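Local atomic coordinates of MUTM (fpg) protein (Thermus thermophilus, PDB entry 1EE8), a protein that belongs to the MutM (Fpg) family of proteins, which combine an N-terminal beta-rich domain, a helix-two-turns-helix domain and a zinc finger. Residues D29-N35 and R100-G106; A39-L45 and F56-V62. All coordinates share one frame; numbering follows the deposited sequence.

Interaction 1: D29-N35 and R100-G106; sequences DPARYRN and RFGRLFG
Tyr33 and Leu104 mark the tight part of this contact, a parallel beta pairing of residues 33-34 with the start of strand 103-108. Three backbone bonds define the register: Leu104 N to Arg32 O (3.1 Å), Arg34 N to Leu104 O, and Gly106 N to Arg34 O (2.8 Å). On the sheet face that carries Tyr33 and Leu104, the Tyr33 ring crosses Leu104 at a slant, CD1 lying 3.7 Å from Leu104 CB, and both side chains are buried. On the other face, with Phe105, Arg34 NH1 sits at the edge of the Phe105 ring, 3.4 Å from CE1, while Arg34 NE is held by Ala31 O.

The partly exposed end is polar and watered. The guanidinium groups of Arg32 and Arg100 stack face to face, centres 3.8 Å apart and planes at 18°, a like-charge stack that Asp29 OD1 probably offsets by pairing with Arg32 NH1 and, at 3.3 Å, with Arg100 NH2. An extended chain from CG carries Arg32 NE to Arg100 O, where it binds on a lone pair in the carbonyl plane; Arg103 NH2 shares that oxygen. Water 1 bridges Asp29 OD1 and Arg100 NH2, and water 3 joins Tyr33 OH to Gly102 O.

Residues 33-34 form an outermost strand of the mixed sheet within this chain; strand 103-108 separates them from strand 62-67, against which Leu104 and Phe105 pack, and Tyr33 and Arg100 also touch Arg83 of strand 82-88.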
loop_
_atom_site.group_PDB
_atom_site.type_symbol
_atom_site.label_atom_id
_atom_site.label_comp_id
_atom_site.label_asym_id
_atom_site.label_seq_id
_atom_site.Cartn_x
_atom_site.Cartn_y
_atom_site.Cartn_z
ATOM N N ASP A 29 4.676 13.612 2.401
ATOM C CA ASP A 29 3.445 14.198 2.905
ATOM C C ASP A 29 2.332 13.163 2.825
ATOM O O ASP A 29 1.440 13.250 1.985
ATOM C CB ASP A 29 3.057 15.445 2.111
ATOM C CG ASP A 29 1.826 16.142 2.689
ATOM O OD1 ASP A 29 1.504 17.265 2.242
ATOM O OD2 ASP A 29 1.178 15.558 3.592
ATOM N N PRO A 30 2.379 12.159 3.706
ATOM C CA PRO A 30 1.370 11.097 3.744
ATOM C C PRO A 30 -0.030 11.632 4.050
ATOM O O PRO A 30 -1.023 10.943 3.842
ATOM C CB PRO A 30 1.904 10.149 4.820
ATOM C CG PRO A 30 2.722 11.060 5.717
ATOM C CD PRO A 30 3.436 11.918 4.701
ATOM N N ALA A 31 -0.106 12.873 4.525
ATOM C CA ALA A 31 -1.393 13.488 4.835
ATOM C C ALA A 31 -2.153 13.808 3.556
ATOM O O ALA A 31 -3.362 13.595 3.470
ATOM C CB ALA A 31 -1.186 14.772 5.640
ATOM N N ARG A 32 -1.435 14.325 2.564
ATOM C CA ARG A 32 -2.038 14.698 1.287
ATOM C C ARG A 32 -1.950 13.604 0.219
ATOM O O ARG A 32 -2.847 13.454 -0.604
ATOM C CB ARG A 32 -1.377 15.970 0.752
ATOM C CG ARG A 32 -1.613 17.224 1.590
ATOM C CD ARG A 32 -1.047 18.459 0.881
ATOM N NE ARG A 32 -1.396 19.715 1.545
ATOM C CZ ARG A 32 -0.824 20.168 2.659
ATOM N NH1 ARG A 32 0.141 19.471 3.248
ATOM N NH2 ARG A 32 -1.218 21.324 3.188
ATOM N N TYR A 33 -0.855 12.856 0.226
ATOM C CA TYR A 33 -0.644 11.783 -0.740
ATOM C C TYR A 33 -0.755 10.493 0.038
ATOM O O TYR A 33 0.207 10.023 0.641
ATOM C CB TYR A 33 0.728 11.968 -1.375
ATOM C CG TYR A 33 0.914 13.407 -1.771
ATOM C CD1 TYR A 33 -0.103 14.092 -2.434
ATOM C CD2 TYR A 33 2.059 14.115 -1.408
ATOM C CE1 TYR A 33 0.005 15.448 -2.717
ATOM C CE2 TYR A 33 2.175 15.471 -1.689
ATOM C CZ TYR A 33 1.142 16.131 -2.336
ATOM O OH TYR A 33 1.217 17.482 -2.548
ATOM N N ARG A 34 -1.961 9.936 0.020
ATOM C CA ARG A 34 -2.281 8.742 0.784
ATOM C C ARG A 34 -2.165 7.406 0.086
ATOM O O ARG A 34 -2.631 7.236 -1.045
ATOM C CB ARG A 34 -3.693 8.886 1.339
ATOM C CG ARG A 34 -3.895 10.151 2.143
ATOM C CD ARG A 34 -5.375 10.449 2.347
ATOM N NE ARG A 34 -5.561 11.777 2.924
ATOM C CZ ARG A 34 -6.674 12.497 2.816
ATOM N NH1 ARG A 34 -7.717 12.020 2.147
ATOM N NH2 ARG A 34 -6.743 13.696 3.380
ATOM N N ASN A 35 -1.547 6.457 0.787
ATOM C CA ASN A 35 -1.381 5.098 0.288
ATOM C C ASN A 35 -0.771 5.032 -1.102
ATOM O O ASN A 35 -1.170 4.201 -1.911
ATOM C CB ASN A 35 -2.742 4.391 0.278
ATOM C CG ASN A 35 -3.391 4.367 1.647
ATOM O OD1 ASN A 35 -4.474 4.923 1.852
ATOM N ND2 ASN A 35 -2.727 3.727 2.594
ATOM N N ARG A 100 -1.010 23.755 -2.545
ATOM C CA ARG A 100 -1.167 22.484 -1.841
ATOM C C ARG A 100 -2.582 21.942 -1.669
ATOM O O ARG A 100 -2.873 21.277 -0.674
ATOM C CB ARG A 100 -0.495 22.564 -0.463
ATOM C CG ARG A 100 0.905 23.161 -0.493
ATOM C CD ARG A 100 1.603 23.049 0.853
ATOM N NE ARG A 100 2.106 21.702 1.100
ATOM C CZ ARG A 100 2.770 21.344 2.196
ATOM N NH1 ARG A 100 3.004 22.237 3.152
ATOM N NH2 ARG A 100 3.209 20.098 2.336
ATOM N N PHE A 101 -3.460 22.215 -2.629
ATOM C CA PHE A 101 -4.823 21.703 -2.550
ATOM C C PHE A 101 -4.905 20.324 -3.203
ATOM O O PHE A 101 -5.809 19.540 -2.915
ATOM C CB PHE A 101 -5.791 22.667 -3.229
ATOM C CG PHE A 101 -6.132 23.858 -2.390
ATOM C CD1 PHE A 101 -6.929 23.715 -1.257
ATOM C CD2 PHE A 101 -5.655 25.123 -2.724
ATOM C CE1 PHE A 101 -7.251 24.819 -0.467
ATOM C CE2 PHE A 101 -5.969 26.231 -1.944
ATOM C CZ PHE A 101 -6.769 26.081 -0.813
ATOM N N GLY A 102 -3.949 20.031 -4.077
ATOM C CA GLY A 102 -3.941 18.740 -4.737
ATOM C C GLY A 102 -3.843 17.578 -3.760
ATOM O O GLY A 102 -3.341 17.721 -2.647
ATOM N N ARG A 103 -4.333 16.418 -4.180
ATOM C CA ARG A 103 -4.285 15.222 -3.354
ATOM C C ARG A 103 -3.993 14.020 -4.244
ATOM O O ARG A 103 -4.267 14.052 -5.439
ATOM C CB ARG A 103 -5.629 15.009 -2.648
ATOM C CG ARG A 103 -6.006 16.091 -1.641
ATOM C CD ARG A 103 -5.220 15.940 -0.354
ATOM N NE ARG A 103 -5.629 16.918 0.655
ATOM C CZ ARG A 103 -5.310 18.211 0.621
ATOM N NH1 ARG A 103 -5.730 19.026 1.582
ATOM N NH2 ARG A 103 -4.565 18.690 -0.364
ATOM N N LEU A 104 -3.413 12.978 -3.659
ATOM C CA LEU A 104 -3.132 11.745 -4.389
ATOM C C LEU A 104 -3.731 10.625 -3.552
ATOM O O LEU A 104 -3.642 10.648 -2.323
ATOM C CB LEU A 104 -1.625 11.506 -4.558
ATOM C CG LEU A 104 -0.853 12.330 -5.601
ATOM C CD1 LEU A 104 0.607 11.850 -5.633
ATOM C CD2 LEU A 104 -1.499 12.188 -6.982
ATOM N N PHE A 105 -4.337 9.652 -4.219
ATOM C CA PHE A 105 -4.961 8.529 -3.534
ATOM C C PHE A 105 -4.577 7.198 -4.160
ATOM O O PHE A 105 -4.861 6.948 -5.334
ATOM C CB PHE A 105 -6.485 8.646 -3.594
ATOM C CG PHE A 105 -7.026 9.926 -3.035
ATOM C CD1 PHE A 105 -7.339 10.034 -1.683
ATOM C CD2 PHE A 105 -7.251 11.017 -3.867
ATOM C CE1 PHE A 105 -7.876 11.215 -1.166
ATOM C CE2 PHE A 105 -7.789 12.206 -3.356
ATOM C CZ PHE A 105 -8.101 12.297 -2.001
ATOM N N GLY A 106 -3.931 6.348 -3.375
ATOM C CA GLY A 106 -3.578 5.029 -3.861
ATOM C C GLY A 106 -4.753 4.179 -3.422
ATOM O O GLY A 106 -5.082 4.144 -2.236
HETATM O O HOH W 1 2.899 18.554 0.169
HETATM O O HOH W 2 -4.276 21.292 1.898
HETATM O O HOH W 3 -0.864 19.107 -2.776
#

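Interaction 2: A39-L45 and F56-V62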
loop_
_atom_site.group_PDB
_atom_site.type_symbol
_atom_site.label_atom_id
_atom_site.label_comp_id
_atom_site.label_asym_id
_atom_site.label_seq_id
_atom_site.Cartn_x
_atom_site.Cartn_y
_atom_site.Cartn_z
ATOM N N ALA A 39 0.708 1.909 -5.324
ATOM C CA ALA A 39 0.927 2.063 -6.758
ATOM C C ALA A 39 2.329 1.725 -7.246
ATOM O O ALA A 39 2.532 1.495 -8.438
ATOM C CB ALA A 39 0.591 3.502 -7.165
ATOM N N GLU A 40 3.292 1.690 -6.335
ATOM C CA GLU A 40 4.676 1.436 -6.710
ATOM C C GLU A 40 5.005 0.053 -7.267
ATOM O O GLU A 40 4.508 -0.975 -6.791
ATOM C CB GLU A 40 5.591 1.764 -5.527
ATOM C CG GLU A 40 5.539 3.238 -5.143
ATOM C CD GLU A 40 6.477 3.582 -4.001
ATOM O OE1 GLU A 40 6.986 4.720 -3.977
ATOM O OE2 GLU A 40 6.699 2.723 -3.125
ATOM N N GLY A 41 5.845 0.054 -8.298
ATOM C CA GLY A 41 6.267 -1.174 -8.936
ATOM C C GLY A 41 5.200 -1.794 -9.810
ATOM O O GLY A 41 5.088 -3.008 -9.876
ATOM N N ARG A 42 4.414 -0.961 -10.481
ATOM C CA ARG A 42 3.350 -1.456 -11.344
ATOM C C ARG A 42 3.390 -0.699 -12.661
ATOM O O ARG A 42 3.740 0.487 -12.699
ATOM C CB ARG A 42 1.982 -1.239 -10.686
ATOM C CG ARG A 42 1.791 -1.932 -9.351
ATOM C CD ARG A 42 0.460 -1.541 -8.755
ATOM N NE ARG A 42 0.274 -2.070 -7.405
ATOM C CZ ARG A 42 -0.088 -3.319 -7.118
ATOM N NH1 ARG A 42 -0.316 -4.201 -8.076
ATOM N NH2 ARG A 42 -0.229 -3.680 -5.857
ATOM N N ARG A 43 3.030 -1.371 -13.743
ATOM C CA ARG A 43 3.033 -0.706 -15.035
ATOM C C ARG A 43 1.763 0.103 -15.190
ATOM O O ARG A 43 0.708 -0.273 -14.682
ATOM C CB ARG A 43 3.156 -1.721 -16.166
ATOM C CG ARG A 43 4.539 -2.323 -16.248
ATOM C CD ARG A 43 4.655 -3.372 -17.335
ATOM N NE ARG A 43 5.985 -3.970 -17.310
ATOM C CZ ARG A 43 7.088 -3.374 -17.757
ATOM N NH1 ARG A 43 7.025 -2.154 -18.283
ATOM N NH2 ARG A 43 8.261 -3.990 -17.655
ATOM N N ILE A 44 1.885 1.238 -15.864
ATOM C CA ILE A 44 0.750 2.111 -16.097
ATOM C C ILE A 44 0.027 1.603 -17.340
ATOM O O ILE A 44 0.579 1.637 -18.439
ATOM C CB ILE A 44 1.219 3.562 -16.323
ATOM C CG1 ILE A 44 1.947 4.060 -15.067
ATOM C CG2 ILE A 44 0.028 4.453 -16.671
ATOM C CD1 ILE A 44 2.486 5.468 -15.179
ATOM N N LEU A 45 -1.201 1.137 -17.154
ATOM C CA LEU A 45 -2.001 0.605 -18.251
ATOM C C LEU A 45 -2.887 1.641 -18.931
ATOM O O LEU A 45 -3.248 1.489 -20.096
ATOM C CB LEU A 45 -2.862 -0.545 -17.740
ATOM C CG LEU A 45 -2.061 -1.643 -17.032
ATOM C CD1 LEU A 45 -2.990 -2.779 -16.629
ATOM C CD2 LEU A 45 -0.959 -2.147 -17.953
ATOM N N PHE A 56 -4.657 6.969 -12.822
ATOM C CA PHE A 56 -3.653 6.134 -13.457
ATOM C C PHE A 56 -4.046 4.692 -13.147
ATOM O O PHE A 56 -4.088 4.293 -11.978
ATOM C CB PHE A 56 -2.264 6.424 -12.878
ATOM C CG PHE A 56 -1.718 7.772 -13.248
ATOM C CD1 PHE A 56 -0.902 7.926 -14.364
ATOM C CD2 PHE A 56 -2.037 8.898 -12.492
ATOM C CE1 PHE A 56 -0.410 9.183 -14.724
ATOM C CE2 PHE A 56 -1.552 10.155 -12.842
ATOM C CZ PHE A 56 -0.737 10.296 -13.962
ATOM N N ALA A 57 -4.372 3.925 -14.183
ATOM C CA ALA A 57 -4.738 2.521 -14.000
ATOM C C ALA A 57 -3.434 1.730 -13.990
ATOM O O ALA A 57 -2.656 1.776 -14.946
ATOM C CB ALA A 57 -5.641 2.048 -15.135
ATOM N N LEU A 58 -3.201 1.006 -12.901
ATOM C CA LEU A 58 -1.977 0.240 -12.738
ATOM C C LEU A 58 -2.209 -1.264 -12.722
ATOM O O LEU A 58 -3.174 -1.757 -12.138
ATOM C CB LEU A 58 -1.291 0.676 -11.445
ATOM C CG LEU A 58 -1.132 2.197 -11.371
ATOM C CD1 LEU A 58 -0.703 2.609 -9.976
ATOM C CD2 LEU A 58 -0.121 2.652 -12.422
ATOM N N GLU A 59 -1.306 -1.988 -13.364
ATOM C CA GLU A 59 -1.392 -3.437 -13.438
ATOM C C GLU A 59 -1.536 -4.032 -12.039
ATOM O O GLU A 59 -0.817 -3.653 -11.118
ATOM C CB GLU A 59 -0.137 -3.966 -14.118
ATOM C CG GLU A 59 -0.182 -5.429 -14.496
ATOM C CD GLU A 59 0.981 -5.804 -15.391
ATOM O OE1 GLU A 59 2.143 -5.582 -14.984
ATOM O OE2 GLU A 59 0.733 -6.317 -16.503
ATOM N N GLY A 60 -2.479 -4.956 -11.872
ATOM C CA GLY A 60 -2.668 -5.567 -10.571
ATOM C C GLY A 60 -3.883 -5.060 -9.818
ATOM O O GLY A 60 -4.028 -5.313 -8.620
ATOM N N GLY A 61 -4.747 -4.329 -10.514
ATOM C CA GLY A 61 -5.965 -3.824 -9.902
ATOM C C GLY A 61 -5.819 -2.660 -8.942
ATOM O O GLY A 61 -6.504 -2.602 -7.925
ATOM N N VAL A 62 -4.932 -1.729 -9.268
ATOM C CA VAL A 62 -4.703 -0.558 -8.434
ATOM C C VAL A 62 -4.900 0.721 -9.245
ATOM O O VAL A 62 -4.725 0.725 -10.465
ATOM C CB VAL A 62 -3.258 -0.560 -7.868
ATOM C CG1 VAL A 62 -2.897 0.820 -7.350
ATOM C CG2 VAL A 62 -3.133 -1.599 -6.744
HETATM O O HOH W 4 3.201 -4.160 -13.353
#
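The side chains of Ile44 and Leu58 run alongside each other in the same direction from an antiparallel non-hydrogen-bonded pair whose CA atoms are 4.7 Å apart. Ile44 CG1 stands anti to its carbonyl carbon (chi1 -61°), which directs this branch to Leu58 CD2 at 3.6 Å. The other methyl of Leu58, CD1, presses on Ala39 CB at 3.2 Å, tighter than ordinary van der Waals contact. The two methyls of Leu58 thus reach Ile44 and Ala39, and Ile44 CD1 goes on to Phe56; Leu22 of strand 21-26 packs against Ala39 and Leu58 as well.

Flanking the Ile44-Leu58 pair, Glu59 N donates to Arg43 O (3.0 Å) and Leu45 N to Ala57 O (2.7 Å), each approaching nearly along the C=O axis. Leu45 folds its CD1 over the backbone of Glu59, 3.6 Å from CA.

Arg42 makes both polar and apolar contacts. Its chain, extended from CG to NE, crosses Val62 at about a right angle and brings NH1 to Glu59 O at 3.1 Å, in the carbonyl plane and on a lone pair. Val62 CG2 lies over one guanidinium face, displaced toward its rim, 3.5 Å from CZ. NE is taken by Leu38 O, and NH2 bonds to Glu40 O of the second subunit.

Glu59 extends with CG anti to the backbone N (chi1 -169°), running alongside Arg43. The two charged ends do not touch; water 4 accepts from Arg43 N.

Chemically, the contact divides into a leucine-centred apolar patch and a buried arginine whose three nitrogens all have carbonyl partners. Those oxygens would be expected to stabilise its positive charge and probably also offset the closeness of Arg42 of the second subunit, while the NH2 bond ties this end of the hairpin to the dimer partner.

Both interactions belong to one mixed beta sheet, their centres about 17 Å apart and on the same side of the chain's centre. Along the chain the order is 29-35, 39-45, 56-62, 100-106, so interaction 2 is nested within the loop that interaction 1 closes. Residues 29-35 lead almost directly into 39-45, yet the two contacts do not otherwise touch. In the sheet, strands 33-34 and 103-108 are followed by 62-67, 53-58 and 42-50: a parallel pairing at one margin and an antiparallel hairpin further in. Local hairpin pairing and a long-range closure therefore jointly build the sheet of the N-terminal Fpg domain.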